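Local coordinates for cytoplasmic protein (Cryptococcus neoformans var. grubii serotype A, PDB 7LPO), which probably hydrolyses steryl beta-glucosides, splitting glucose from the sterol, as a fungal sterylglucosidase of glycoside hydrolase family 5, at residues P54-W62 with L179-E187; P195-H205 with Q289-P297. All coordinates share one frame; numbering follows the deposited sequence.

Interaction 1: residues P54-W62 with L179-E187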
ATOM      1  N   PRO A  54       6.747 -12.555  13.954  1.00 19.35           N
ATOM      2  CA  PRO A  54       7.002 -12.293  12.525  1.00 19.93           C
ATOM      3  C   PRO A  54       6.592 -13.483  11.661  1.00 19.27           C
ATOM      4  O   PRO A  54       6.363 -14.600  12.144  1.00 18.56           O
ATOM      5  CB  PRO A  54       8.513 -12.055  12.472  1.00 21.16           C
ATOM      6  CG  PRO A  54       9.045 -12.934  13.605  1.00 21.36           C
ATOM      7  CD  PRO A  54       7.986 -12.813  14.708  1.00 20.02           C
ATOM      8  N   SER A  55       6.557 -13.219  10.349  1.00 15.01           N
ATOM      9  CA  SER A  55       5.975 -14.148   9.382  1.00 14.64           C
ATOM     10  C   SER A  55       6.658 -15.508   9.397  1.00 14.71           C
ATOM     11  O   SER A  55       6.026 -16.518   9.071  1.00 14.75           O
ATOM     12  CB  SER A  55       6.055 -13.550   7.965  1.00 14.62           C
ATOM     13  OG  SER A  55       7.403 -13.362   7.543  1.00 17.49           O
ATOM     14  N   HIS A  56       7.942 -15.564   9.740  1.00 15.24           N
ATOM     15  CA  HIS A  56       8.682 -16.811   9.597  1.00 15.86           C
ATOM     16  C   HIS A  56       8.585 -17.736  10.806  1.00 18.42           C
ATOM     17  O   HIS A  56       9.046 -18.877  10.719  1.00 18.54           O
ATOM     18  CB  HIS A  56      10.167 -16.536   9.313  1.00 16.99           C
ATOM     19  CG  HIS A  56      10.862 -15.733  10.369  1.00 17.81           C
ATOM     20  ND1 HIS A  56      10.726 -14.365  10.472  1.00 18.50           N
ATOM     21  CD2 HIS A  56      11.730 -16.100  11.343  1.00 16.79           C
ATOM     22  CE1 HIS A  56      11.480 -13.923  11.463  1.00 18.22           C
ATOM     23  NE2 HIS A  56      12.089 -14.957  12.017  1.00 17.74           N
ATOM     24  N   ILE A  57       7.995 -17.291  11.913  1.00 19.20           N
ATOM     25  CA  ILE A  57       8.001 -18.078  13.147  1.00 21.24           C
ATOM     26  C   ILE A  57       6.638 -18.741  13.336  1.00 20.73           C
ATOM     27  O   ILE A  57       5.619 -18.070  13.480  1.00 21.05           O
ATOM     28  CB  ILE A  57       8.374 -17.217  14.362  1.00 21.81           C
ATOM     29  CG1 ILE A  57       9.902 -17.125  14.422  1.00 27.53           C
ATOM     30  CG2 ILE A  57       7.835 -17.845  15.614  1.00 20.73           C
ATOM     31  CD1 ILE A  57      10.418 -16.068  15.344  1.00 31.27           C
ATOM     32  N   ARG A  58       6.646 -20.070  13.364  1.00 20.66           N
ATOM     33  CA  ARG A  58       5.395 -20.803  13.510  1.00 22.27           C
ATOM     34  C   ARG A  58       4.965 -20.926  14.967  1.00 23.13           C
ATOM     35  O   ARG A  58       3.762 -20.971  15.256  1.00 21.47           O
ATOM     36  CB  ARG A  58       5.529 -22.196  12.900  1.00 25.46           C
ATOM     37  CG  ARG A  58       4.233 -22.965  12.999  1.00 28.79           C
ATOM     38  CD  ARG A  58       4.101 -24.135  12.021  1.00 32.12           C
ATOM     39  NE  ARG A  58       2.699 -24.554  12.018  1.00 34.24           N
ATOM     40  CZ  ARG A  58       2.217 -25.590  12.697  1.00 37.44           C
ATOM     41  NH1 ARG A  58       3.029 -26.355  13.415  1.00 40.06           N
ATOM     42  NH2 ARG A  58       0.919 -25.868  12.647  1.00 37.05           N
ATOM     43  N   GLU A  59       5.916 -20.985  15.896  1.00 28.92           N
ATOM     44  CA  GLU A  59       5.561 -21.149  17.299  1.00 30.83           C
ATOM     45  C   GLU A  59       4.728 -19.967  17.787  1.00 29.12           C
ATOM     46  O   GLU A  59       5.107 -18.804  17.606  1.00 28.69           O
ATOM     47  CB  GLU A  59       6.821 -21.293  18.146  1.00 37.60           C
ATOM     48  CG  GLU A  59       6.541 -21.520  19.614  1.00 45.62           C
ATOM     49  CD  GLU A  59       7.794 -21.842  20.398  1.00 54.86           C
ATOM     50  OE1 GLU A  59       8.454 -22.857  20.078  1.00 60.71           O
ATOM     51  OE2 GLU A  59       8.122 -21.078  21.332  1.00 56.22           O
ATOM     52  N   GLY A  60       3.583 -20.275  18.409  1.00 24.90           N
ATOM     53  CA  GLY A  60       2.685 -19.264  18.929  1.00 22.04           C
ATOM     54  C   GLY A  60       1.781 -18.610  17.902  1.00 22.67           C
ATOM     55  O   GLY A  60       0.855 -17.885  18.293  1.00 23.11           O
ATOM     56  N   PHE A  61       2.005 -18.868  16.608  1.00 22.96           N
ATOM     57  CA  PHE A  61       1.266 -18.201  15.539  1.00 21.34           C
ATOM     58  C   PHE A  61      -0.228 -18.479  15.639  1.00 20.38           C
ATOM     59  O   PHE A  61      -1.045 -17.552  15.694  1.00 22.45           O
ATOM     60  CB  PHE A  61       1.836 -18.665  14.191  1.00 21.78           C
ATOM     61  CG  PHE A  61       1.118 -18.119  12.981  1.00 19.85           C
ATOM     62  CD1 PHE A  61       1.281 -16.806  12.594  1.00 20.28           C
ATOM     63  CD2 PHE A  61       0.308 -18.942  12.217  1.00 16.97           C
ATOM     64  CE1 PHE A  61       0.631 -16.315  11.467  1.00 20.96           C
ATOM     65  CE2 PHE A  61      -0.337 -18.463  11.101  1.00 17.85           C
ATOM     66  CZ  PHE A  61      -0.175 -17.150  10.718  1.00 18.97           C
ATOM     67  N   TRP A  62      -0.602 -19.753  15.675  1.00 16.78           N
ATOM     68  CA  TRP A  62      -2.011 -20.113  15.751  1.00 16.56           C
ATOM     69  C   TRP A  62      -2.567 -19.951  17.165  1.00 18.75           C
ATOM     70  O   TRP A  62      -3.690 -19.462  17.342  1.00 17.87           O
ATOM     71  CB  TRP A  62      -2.194 -21.559  15.291  1.00 16.46           C
ATOM     72  CG  TRP A  62      -1.857 -21.817  13.861  1.00 18.86           C
ATOM     73  CD1 TRP A  62      -0.820 -22.570  13.384  1.00 20.31           C
ATOM     74  CD2 TRP A  62      -2.555 -21.330  12.717  1.00 20.09           C
ATOM     75  NE1 TRP A  62      -0.845 -22.605  12.018  1.00 20.71           N
ATOM     76  CE2 TRP A  62      -1.893 -21.840  11.578  1.00 21.94           C
ATOM     77  CE3 TRP A  62      -3.682 -20.526  12.538  1.00 21.42           C
ATOM     78  CZ2 TRP A  62      -2.307 -21.549  10.274  1.00 21.46           C
ATOM     79  CZ3 TRP A  62      -4.094 -20.234  11.234  1.00 22.80           C
ATOM     80  CH2 TRP A  62      -3.407 -20.748  10.123  1.00 22.11           C
ATOM     81  N   LEU A 179       1.619 -20.173   3.581  1.00 15.09           N
ATOM     82  CA  LEU A 179       2.035 -19.401   4.740  1.00 16.63           C
ATOM     83  C   LEU A 179       3.547 -19.486   4.872  1.00 17.35           C
ATOM     84  O   LEU A 179       4.120 -20.578   4.796  1.00 18.58           O
ATOM     85  CB  LEU A 179       1.377 -19.932   6.012  1.00 21.31           C
ATOM     86  CG  LEU A 179      -0.065 -19.524   6.292  1.00 25.65           C
ATOM     87  CD1 LEU A 179      -0.932 -19.628   5.066  1.00 28.73           C
ATOM     88  CD2 LEU A 179      -0.606 -20.404   7.425  1.00 25.65           C
ATOM     89  N   HIS A 180       4.183 -18.340   5.096  1.00 16.48           N
ATOM     90  CA  HIS A 180       5.630 -18.320   5.254  1.00 14.87           C
ATOM     91  C   HIS A 180       6.090 -19.291   6.339  1.00 14.99           C
ATOM     92  O   HIS A 180       7.068 -20.027   6.160  1.00 14.97           O
ATOM     93  CB  HIS A 180       6.076 -16.900   5.582  1.00 14.80           C
ATOM     94  CG  HIS A 180       7.555 -16.713   5.526  1.00 14.81           C
ATOM     95  ND1 HIS A 180       8.174 -15.555   5.946  1.00 14.76           N
ATOM     96  CD2 HIS A 180       8.539 -17.532   5.089  1.00 14.86           C
ATOM     97  CE1 HIS A 180       9.479 -15.672   5.773  1.00 14.78           C
ATOM     98  NE2 HIS A 180       9.727 -16.860   5.249  1.00 14.84           N
ATOM     99  N   CYS A 181       5.395 -19.315   7.469  1.00 15.09           N
ATOM    100  CA  CYS A 181       5.841 -20.137   8.588  1.00 19.68           C
ATOM    101  C   CYS A 181       5.545 -21.623   8.406  1.00 21.35           C
ATOM    102  O   CYS A 181       6.039 -22.426   9.203  1.00 21.18           O
ATOM    103  CB  CYS A 181       5.207 -19.637   9.889  1.00 18.59           C
ATOM    104  SG  CYS A 181       3.455 -20.019  10.060  1.00 18.28           S
ATOM    105  N   GLU A 182       4.776 -22.013   7.382  1.00 22.72           N
ATOM    106  CA  GLU A 182       4.526 -23.421   7.092  1.00 20.07           C
ATOM    107  C   GLU A 182       5.029 -23.797   5.704  1.00 18.02           C
ATOM    108  O   GLU A 182       4.485 -24.696   5.059  1.00 16.36           O
ATOM    109  CB  GLU A 182       3.038 -23.752   7.235  1.00 21.90           C
ATOM    110  CG  GLU A 182       2.480 -23.460   8.631  1.00 24.65           C
ATOM    111  CD  GLU A 182       1.077 -24.025   8.868  1.00 26.27           C
ATOM    112  OE1 GLU A 182       0.403 -24.416   7.892  1.00 27.16           O
ATOM    113  OE2 GLU A 182       0.644 -24.074  10.043  1.00 26.52           O
ATOM    114  N   TRP A 183       6.053 -23.101   5.222  1.00 19.97           N
ATOM    115  CA  TRP A 183       6.639 -23.416   3.926  1.00 21.99           C
ATOM    116  C   TRP A 183       7.942 -24.171   4.119  1.00 22.76           C
ATOM    117  O   TRP A 183       8.768 -23.741   4.934  1.00 22.46           O
ATOM    118  CB  TRP A 183       6.912 -22.142   3.122  1.00 23.58           C
ATOM    119  CG  TRP A 183       7.610 -22.453   1.841  1.00 23.58           C
ATOM    120  CD1 TRP A 183       8.946 -22.683   1.664  1.00 25.40           C
ATOM    121  CD2 TRP A 183       7.001 -22.606   0.556  1.00 25.50           C
ATOM    122  NE1 TRP A 183       9.203 -22.975   0.345  1.00 27.77           N
ATOM    123  CE2 TRP A 183       8.026 -22.922  -0.356  1.00 27.36           C
ATOM    124  CE3 TRP A 183       5.686 -22.508   0.089  1.00 26.82           C
ATOM    125  CZ2 TRP A 183       7.778 -23.138  -1.704  1.00 28.69           C
ATOM    126  CZ3 TRP A 183       5.443 -22.717  -1.251  1.00 28.35           C
ATOM    127  CH2 TRP A 183       6.484 -23.025  -2.134  1.00 29.66           C
ATOM    128  N   PRO A 184       8.198 -25.269   3.384  1.00 24.63           N
ATOM    129  CA  PRO A 184       7.335 -25.869   2.355  1.00 25.15           C
ATOM    130  C   PRO A 184       6.273 -26.793   2.935  1.00 28.19           C
ATOM    131  O   PRO A 184       5.405 -27.278   2.219  1.00 33.17           O
ATOM    132  CB  PRO A 184       8.321 -26.660   1.486  1.00 25.03           C
ATOM    133  CG  PRO A 184       9.397 -27.088   2.451  1.00 23.36           C
ATOM    134  CD  PRO A 184       9.467 -26.010   3.540  1.00 23.19           C
ATOM    135  N   SER A 185       6.344 -27.038   4.235  1.00 29.71           N
ATOM    136  CA  SER A 185       5.349 -27.859   4.901  1.00 32.62           C
ATOM    137  C   SER A 185       5.271 -27.451   6.361  1.00 33.17           C
ATOM    138  O   SER A 185       6.252 -26.983   6.941  1.00 33.81           O
ATOM    139  CB  SER A 185       5.680 -29.351   4.797  1.00 35.76           C
ATOM    140  OG  SER A 185       6.737 -29.681   5.681  1.00 38.91           O
ATOM    141  N   ALA A 186       4.083 -27.631   6.944  1.00 30.36           N
ATOM    142  CA  ALA A 186       3.894 -27.369   8.364  1.00 34.19           C
ATOM    143  C   ALA A 186       4.760 -28.278   9.226  1.00 37.44           C
ATOM    144  O   ALA A 186       5.200 -27.872  10.309  1.00 38.58           O
ATOM    145  CB  ALA A 186       2.417 -27.548   8.734  1.00 34.04           C
ATOM    146  N   GLU A 187       5.006 -29.509   8.768  1.00 44.81           N
ATOM    147  CA  GLU A 187       5.751 -30.467   9.576  1.00 46.31           C
ATOM    148  C   GLU A 187       7.239 -30.157   9.586  1.00 47.17           C
ATOM    149  O   GLU A 187       7.925 -30.469  10.567  1.00 48.20           O
ATOM    150  CB  GLU A 187       5.518 -31.884   9.052  1.00 48.70           C
ATOM    151  CG  GLU A 187       4.056 -32.282   8.977  1.00 52.40           C
ATOM    152  CD  GLU A 187       3.506 -32.212   7.567  1.00 56.52           C
ATOM    153  OE1 GLU A 187       3.206 -33.280   6.990  1.00 59.37           O
ATOM    154  OE2 GLU A 187       3.374 -31.085   7.041  1.00 57.04           O
TER
HETATM  155  O   HOH W   1       3.425 -17.280   8.285  1.00 21.67           O
HETATM  156  O   HOH W   2       8.245 -21.639  10.829  1.00 23.65           O
HETATM  157  O   HOH W   3       6.125 -27.625  12.859  1.00 40.83           O

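Interaction 2: residues P195-H205 with Q289-P297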
ATOM      1  N   PRO A 195       9.984 -18.676  -1.480  1.00 16.84           N
ATOM      2  CA  PRO A 195      10.335 -18.028  -2.752  1.00 17.99           C
ATOM      3  C   PRO A 195       9.958 -16.553  -2.764  1.00 20.07           C
ATOM      4  O   PRO A 195       8.934 -16.139  -2.215  1.00 19.07           O
ATOM      5  CB  PRO A 195       9.541 -18.825  -3.799  1.00 18.03           C
ATOM      6  CG  PRO A 195       9.266 -20.140  -3.162  1.00 20.50           C
ATOM      7  CD  PRO A 195       9.140 -19.869  -1.677  1.00 19.84           C
ATOM      8  N   ALA A 196      10.798 -15.763  -3.419  1.00 22.84           N
ATOM      9  CA  ALA A 196      10.602 -14.321  -3.493  1.00 24.65           C
ATOM     10  C   ALA A 196       9.222 -13.963  -4.023  1.00 21.99           C
ATOM     11  O   ALA A 196       8.830 -14.383  -5.118  1.00 20.45           O
ATOM     12  CB  ALA A 196      11.675 -13.703  -4.390  1.00 26.70           C
ATOM     13  N   MET A 197       8.497 -13.165  -3.243  1.00 20.58           N
ATOM     14  CA  MET A 197       7.245 -12.542  -3.662  1.00 19.76           C
ATOM     15  C   MET A 197       6.160 -13.560  -3.973  1.00 18.99           C
ATOM     16  O   MET A 197       5.161 -13.227  -4.625  1.00 20.26           O
ATOM     17  CB  MET A 197       7.467 -11.648  -4.883  1.00 19.78           C
ATOM     18  CG  MET A 197       8.321 -10.401  -4.629  1.00 20.21           C
ATOM     19  SD  MET A 197       8.014  -9.567  -3.052  1.00 23.99           S
ATOM     20  CE  MET A 197       6.862  -8.330  -3.513  1.00 21.13           C
ATOM     21  N   ILE A 198       6.322 -14.810  -3.536  1.00 14.76           N
ATOM     22  CA  ILE A 198       5.275 -15.781  -3.808  1.00 14.80           C
ATOM     23  C   ILE A 198       4.038 -15.494  -2.967  1.00 14.76           C
ATOM     24  O   ILE A 198       2.946 -15.962  -3.302  1.00 14.78           O
ATOM     25  CB  ILE A 198       5.784 -17.215  -3.582  1.00 14.87           C
ATOM     26  CG1 ILE A 198       4.861 -18.212  -4.291  1.00 19.92           C
ATOM     27  CG2 ILE A 198       5.877 -17.530  -2.118  1.00 16.70           C
ATOM     28  CD1 ILE A 198       5.421 -19.631  -4.346  1.00 23.55           C
ATOM     29  N   TRP A 199       4.174 -14.706  -1.896  1.00 14.72           N
ATOM     30  CA  TRP A 199       3.029 -14.442  -1.032  1.00 14.69           C
ATOM     31  C   TRP A 199       1.868 -13.872  -1.828  1.00 14.66           C
ATOM     32  O   TRP A 199       0.697 -14.090  -1.475  1.00 14.67           O
ATOM     33  CB  TRP A 199       3.429 -13.491   0.104  1.00 14.64           C
ATOM     34  CG  TRP A 199       3.731 -12.094  -0.353  1.00 14.58           C
ATOM     35  CD1 TRP A 199       4.963 -11.560  -0.608  1.00 14.57           C
ATOM     36  CD2 TRP A 199       2.785 -11.055  -0.605  1.00 14.53           C
ATOM     37  NE1 TRP A 199       4.837 -10.247  -1.015  1.00 16.44           N
ATOM     38  CE2 TRP A 199       3.509  -9.917  -1.020  1.00 14.50           C
ATOM     39  CE3 TRP A 199       1.389 -10.971  -0.520  1.00 16.38           C
ATOM     40  CZ2 TRP A 199       2.890  -8.728  -1.362  1.00 14.45           C
ATOM     41  CZ3 TRP A 199       0.777  -9.779  -0.855  1.00 15.48           C
ATOM     42  CH2 TRP A 199       1.529  -8.675  -1.268  1.00 14.44           C
ATOM     43  N   GLY A 200       2.169 -13.153  -2.913  1.00 14.65           N
ATOM     44  CA  GLY A 200       1.136 -12.483  -3.681  1.00 14.62           C
ATOM     45  C   GLY A 200       0.246 -13.432  -4.461  1.00 14.67           C
ATOM     46  O   GLY A 200      -0.905 -13.089  -4.764  1.00 14.66           O
ATOM     47  N   THR A 201       0.749 -14.621  -4.794  1.00 14.73           N
ATOM     48  CA  THR A 201      -0.063 -15.620  -5.489  1.00 14.78           C
ATOM     49  C   THR A 201      -1.199 -16.164  -4.625  1.00 14.80           C
ATOM     50  O   THR A 201      -2.094 -16.845  -5.148  1.00 14.84           O
ATOM     51  CB  THR A 201       0.806 -16.797  -5.973  1.00 14.85           C
ATOM     52  OG1 THR A 201       1.286 -17.570  -4.860  1.00 14.87           O
ATOM     53  CG2 THR A 201       1.988 -16.292  -6.791  1.00 14.84           C
ATOM     54  N   ASN A 202      -1.183 -15.895  -3.319  1.00 14.77           N
ATOM     55  CA  ASN A 202      -2.294 -16.325  -2.481  1.00 14.78           C
ATOM     56  C   ASN A 202      -3.611 -15.742  -2.969  1.00 14.75           C
ATOM     57  O   ASN A 202      -4.656 -16.371  -2.805  1.00 14.78           O
ATOM     58  CB  ASN A 202      -2.016 -15.959  -1.024  1.00 14.74           C
ATOM     59  CG  ASN A 202      -1.078 -16.965  -0.346  1.00 14.79           C
ATOM     60  OD1 ASN A 202      -1.304 -18.167  -0.395  1.00 14.85           O
ATOM     61  ND2 ASN A 202      -0.020 -16.476   0.256  1.00 14.76           N
ATOM     62  N   TYR A 203      -3.581 -14.582  -3.630  1.00 14.71           N
ATOM     63  CA  TYR A 203      -4.818 -14.016  -4.172  1.00 14.69           C
ATOM     64  C   TYR A 203      -5.490 -14.949  -5.174  1.00 14.75           C
ATOM     65  O   TYR A 203      -6.706 -14.856  -5.379  1.00 14.75           O
ATOM     66  CB  TYR A 203      -4.567 -12.667  -4.858  1.00 14.64           C
ATOM     67  CG  TYR A 203      -4.374 -11.501  -3.917  1.00 14.58           C
ATOM     68  CD1 TYR A 203      -5.398 -11.082  -3.060  1.00 14.55           C
ATOM     69  CD2 TYR A 203      -3.178 -10.806  -3.895  1.00 14.55           C
ATOM     70  CE1 TYR A 203      -5.222 -10.010  -2.195  1.00 14.50           C
ATOM     71  CE2 TYR A 203      -2.991  -9.732  -3.045  1.00 14.49           C
ATOM     72  CZ  TYR A 203      -4.006  -9.342  -2.185  1.00 14.47           C
ATOM     73  OH  TYR A 203      -3.792  -8.275  -1.332  1.00 14.42           O
ATOM     74  N   THR A 204      -4.730 -15.841  -5.801  1.00 14.80           N
ATOM     75  CA  THR A 204      -5.259 -16.765  -6.795  1.00 14.86           C
ATOM     76  C   THR A 204      -5.134 -18.213  -6.335  1.00 14.93           C
ATOM     77  O   THR A 204      -5.049 -19.125  -7.158  1.00 14.99           O
ATOM     78  CB  THR A 204      -4.571 -16.568  -8.151  1.00 17.66           C
ATOM     79  OG1 THR A 204      -3.154 -16.711  -8.030  1.00 14.87           O
ATOM     80  CG2 THR A 204      -4.867 -15.171  -8.711  1.00 15.11           C
ATOM     81  N   HIS A 205      -5.127 -18.437  -5.025  1.00 14.92           N
ATOM     82  CA  HIS A 205      -5.343 -19.760  -4.463  1.00 14.98           C
ATOM     83  C   HIS A 205      -6.689 -19.788  -3.747  1.00 14.98           C
ATOM     84  O   HIS A 205      -7.330 -18.757  -3.531  1.00 14.92           O
ATOM     85  CB  HIS A 205      -4.211 -20.143  -3.516  1.00 14.98           C
ATOM     86  CG  HIS A 205      -2.958 -20.576  -4.210  1.00 15.98           C
ATOM     87  ND1 HIS A 205      -2.214 -19.725  -4.992  1.00 19.72           N
ATOM     88  CD2 HIS A 205      -2.305 -21.764  -4.227  1.00 17.13           C
ATOM     89  CE1 HIS A 205      -1.152 -20.359  -5.455  1.00 17.93           C
ATOM     90  NE2 HIS A 205      -1.183 -21.599  -5.005  1.00 17.83           N
ATOM     91  N   GLN A 289      -3.509 -12.870 -16.251  1.00 37.00           N
ATOM     92  CA  GLN A 289      -3.136 -12.856 -14.840  1.00 33.20           C
ATOM     93  C   GLN A 289      -1.627 -12.674 -14.755  1.00 34.98           C
ATOM     94  O   GLN A 289      -0.872 -13.575 -15.127  1.00 36.74           O
ATOM     95  CB  GLN A 289      -3.580 -14.145 -14.145  1.00 30.29           C
ATOM     96  CG  GLN A 289      -3.100 -14.276 -12.713  1.00 30.03           C
ATOM     97  CD  GLN A 289      -3.544 -15.585 -12.050  1.00 28.87           C
ATOM     98  OE1 GLN A 289      -4.682 -16.033 -12.207  1.00 26.90           O
ATOM     99  NE2 GLN A 289      -2.637 -16.198 -11.310  1.00 30.51           N
ATOM    100  N   GLN A 290      -1.166 -11.516 -14.287  1.00 54.22           N
ATOM    101  CA  GLN A 290       0.248 -11.189 -14.434  1.00 59.04           C
ATOM    102  C   GLN A 290       1.127 -11.830 -13.368  1.00 54.83           C
ATOM    103  O   GLN A 290       2.341 -11.943 -13.577  1.00 55.89           O
ATOM    104  CB  GLN A 290       0.440  -9.668 -14.415  1.00 67.13           C
ATOM    105  CG  GLN A 290       1.462  -9.138 -15.433  1.00 73.62           C
ATOM    106  CD  GLN A 290       1.292  -9.719 -16.833  1.00 77.74           C
ATOM    107  OE1 GLN A 290       0.247  -9.558 -17.467  1.00 79.69           O
ATOM    108  NE2 GLN A 290       2.325 -10.406 -17.318  1.00 77.74           N
ATOM    109  N   LEU A 291       0.555 -12.266 -12.247  1.00 33.23           N
ATOM    110  CA  LEU A 291       1.321 -12.859 -11.159  1.00 29.41           C
ATOM    111  C   LEU A 291       1.092 -14.368 -11.127  1.00 29.22           C
ATOM    112  O   LEU A 291       0.044 -14.845 -10.677  1.00 29.68           O
ATOM    113  CB  LEU A 291       0.946 -12.228  -9.826  1.00 27.60           C
ATOM    114  CG  LEU A 291       1.783 -12.723  -8.648  1.00 27.65           C
ATOM    115  CD1 LEU A 291       3.247 -12.782  -9.019  1.00 26.33           C
ATOM    116  CD2 LEU A 291       1.562 -11.843  -7.427  1.00 29.58           C
ATOM    117  N   LYS A 292       2.078 -15.115 -11.615  1.00 30.31           N
ATOM    118  CA  LYS A 292       2.127 -16.559 -11.457  1.00 27.63           C
ATOM    119  C   LYS A 292       3.527 -16.927 -11.005  1.00 25.25           C
ATOM    120  O   LYS A 292       4.511 -16.511 -11.624  1.00 26.42           O
ATOM    121  CB  LYS A 292       1.786 -17.290 -12.752  1.00 29.43           C
ATOM    122  CG  LYS A 292       0.518 -16.804 -13.419  1.00 32.54           C
ATOM    123  CD  LYS A 292       0.298 -17.519 -14.735  1.00 34.78           C
ATOM    124  CE  LYS A 292       0.194 -16.532 -15.880  1.00 37.78           C
ATOM    125  NZ  LYS A 292      -0.457 -17.139 -17.069  1.00 40.81           N
ATOM    126  N   LYS A 293       3.620 -17.706  -9.936  1.00 20.35           N
ATOM    127  CA  LYS A 293       4.915 -18.148  -9.450  1.00 19.79           C
ATOM    128  C   LYS A 293       4.701 -19.333  -8.529  1.00 20.00           C
ATOM    129  O   LYS A 293       3.792 -19.320  -7.692  1.00 21.68           O
ATOM    130  CB  LYS A 293       5.660 -17.035  -8.711  1.00 22.22           C
ATOM    131  CG  LYS A 293       6.936 -17.520  -8.051  1.00 24.61           C
ATOM    132  CD  LYS A 293       7.965 -16.416  -7.956  1.00 26.53           C
ATOM    133  CE  LYS A 293       9.331 -16.995  -7.633  1.00 28.37           C
ATOM    134  NZ  LYS A 293      10.325 -15.940  -7.327  1.00 30.39           N
ATOM    135  N   GLY A 294       5.545 -20.348  -8.685  1.00 18.83           N
ATOM    136  CA  GLY A 294       5.403 -21.563  -7.925  1.00 20.25           C
ATOM    137  C   GLY A 294       4.220 -22.366  -8.421  1.00 19.75           C
ATOM    138  O   GLY A 294       3.670 -22.104  -9.504  1.00 18.32           O
ATOM    139  N   PRO A 295       3.803 -23.360  -7.634  1.00 22.29           N
ATOM    140  CA  PRO A 295       2.667 -24.199  -8.047  1.00 22.79           C
ATOM    141  C   PRO A 295       1.400 -23.366  -8.137  1.00 21.94           C
ATOM    142  O   PRO A 295       1.020 -22.688  -7.183  1.00 22.63           O
ATOM    143  CB  PRO A 295       2.570 -25.260  -6.942  1.00 23.13           C
ATOM    144  CG  PRO A 295       3.842 -25.119  -6.123  1.00 23.64           C
ATOM    145  CD  PRO A 295       4.294 -23.696  -6.286  1.00 21.85           C
ATOM    146  N   SER A 296       0.740 -23.432  -9.288  1.00 19.67           N
ATOM    147  CA  SER A 296      -0.385 -22.552  -9.595  1.00 20.20           C
ATOM    148  C   SER A 296      -1.581 -23.375 -10.053  1.00 17.49           C
ATOM    149  O   SER A 296      -1.792 -23.580 -11.255  1.00 18.06           O
ATOM    150  CB  SER A 296       0.003 -21.523 -10.655  1.00 22.68           C
ATOM    151  OG  SER A 296       1.221 -20.877 -10.309  1.00 25.26           O
ATOM    152  N   PRO A 297      -2.393 -23.857  -9.125  1.00 16.44           N
ATOM    153  CA  PRO A 297      -3.612 -24.567  -9.538  1.00 15.60           C
ATOM    154  C   PRO A 297      -4.594 -23.613 -10.204  1.00 16.44           C
ATOM    155  O   PRO A 297      -4.712 -22.445  -9.826  1.00 18.15           O
ATOM    156  CB  PRO A 297      -4.175 -25.138  -8.230  1.00 15.50           C
ATOM    157  CG  PRO A 297      -3.444 -24.470  -7.125  1.00 16.21           C
ATOM    158  CD  PRO A 297      -2.159 -23.891  -7.669  1.00 16.16           C
TER
HETATM  159  O   HOH W   4      -6.331 -20.109  -9.951  1.00 20.29           O
HETATM  160  O   HOH W   5      -2.998 -20.690  -8.450  1.00 24.48           O
HETATM  161  O   HOH W   6      -1.487 -14.505  -8.417  1.00 24.61           O
HETATM  162  O   HOH W   7      -1.985 -18.332  -9.435  1.00 27.46           O

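Interaction 1: residues P54-W62 with L179-E187
Glu182 OE2 is gripped by two side chains of 54-62, the indole of Trp62 and the guanidinium of Arg58, where the segment entering helix 61-66 packs against a loop with a short 3-10 turn in this family 5 glycoside hydrolase, whose catalytic domain is a TIM barrel. Trp62 NE1 donates at 2.9 Å to Glu182 OE2 along a nearly straight line (166°), with the oxygen in the indole plane but the nitrogen above the carboxylate plane. From the opposite face, Arg58 NE makes a salt bridge of 2.9 Å to Glu182 OE2 on its anti side, and NH2 adds a weak bond. Thr172 holds OE1, so both carboxylate oxygens have hydrogen-bonding partners. Arg58 arrives as an extended chain, CG anti to the backbone N (chi1 -178°), and one face of its guanidinium lies against Ala186 CB.

Cys181 SG sits over a face of Phe61, 4.2 Å from the ring centroid, while Leu179 CD2 packs 3.5 Å from Trp62 CZ2. Waters join the backbones on both flanks of Cys181: one links Ser55 O to Cys181 N, another His56 O to Cys181 O. Farther along, His56 CB lies over the His180 imidazole, and Ser55 OG meets that ring at its edge, hydrogen-bonded to ND1 at 2.8 Å.

Interaction 2: residues P195-H205 with Q289-P297
Lys293 and Ala196 meet at one end of this contact, where a 3-10 segment packs on the run into a short edge strand. With chi1 at 173° turning CG away from the backbone N, the lysine runs out extended, and Lys293 NZ donates to Ala196 O at 3.1 Å, in the carbonyl plane and on a lone pair. Beside it, Ile198 CG1 and Thr201 CG2 both rest against the carbonyl oxygen of Lys293, the methyl at 3.6 Å from Lys293 O. Leu291 CD2 presses on the backbone, 3.6 Å from Gly200 C.

At the other end, Thr204 and Gln289 extend toward each other from opposite directions, the threonine methyl CG2 3.6 Å from Gln289 CD; the amide is held by NE2 donating almost straight (170°) to Leu291 O. His205 crosses Pro297 at about a right angle. His205 ND1 donates to Thr201 O, which holds the ring with Pro295 O at its edge, where NE2 makes a weak, bent bond of 3.3 Å (132°). Two waters bridge Thr204 O and Pro297 O.

The 3-10 segment 198-203 lies mainly against the residues leading into edge strand 294-295, which pairs with strand 311-319, with Ile198 reaching Gly294; His205 occupies the N-cap position of helix 206-221, and Met460 of helix 456-461 touches Leu291.

How the interactions relate
Both contacts use the long excursion between helices 159-163 and 206-221: interaction 1 takes its earlier part, 179-187, and interaction 2 its later part, 195-205. Their centres lie about 18 Å apart, and the two meet directly where Trp183 CE2 packs 3.5 Å from Pro195 CD. Each is partly buried, mixing buried residues with partly exposed ones. Their chemistry differs. Interaction 1 joins the excursion to the loop and first residues of helix 61-66 through a salt bridge, aromatic rings and a sulfur; interaction 2 joins it to the edge strand of a small antiparallel sheet and the loop before it, relying on aliphatic packing and on side chains bonded to backbone carbonyls. Water bridges link segments in both.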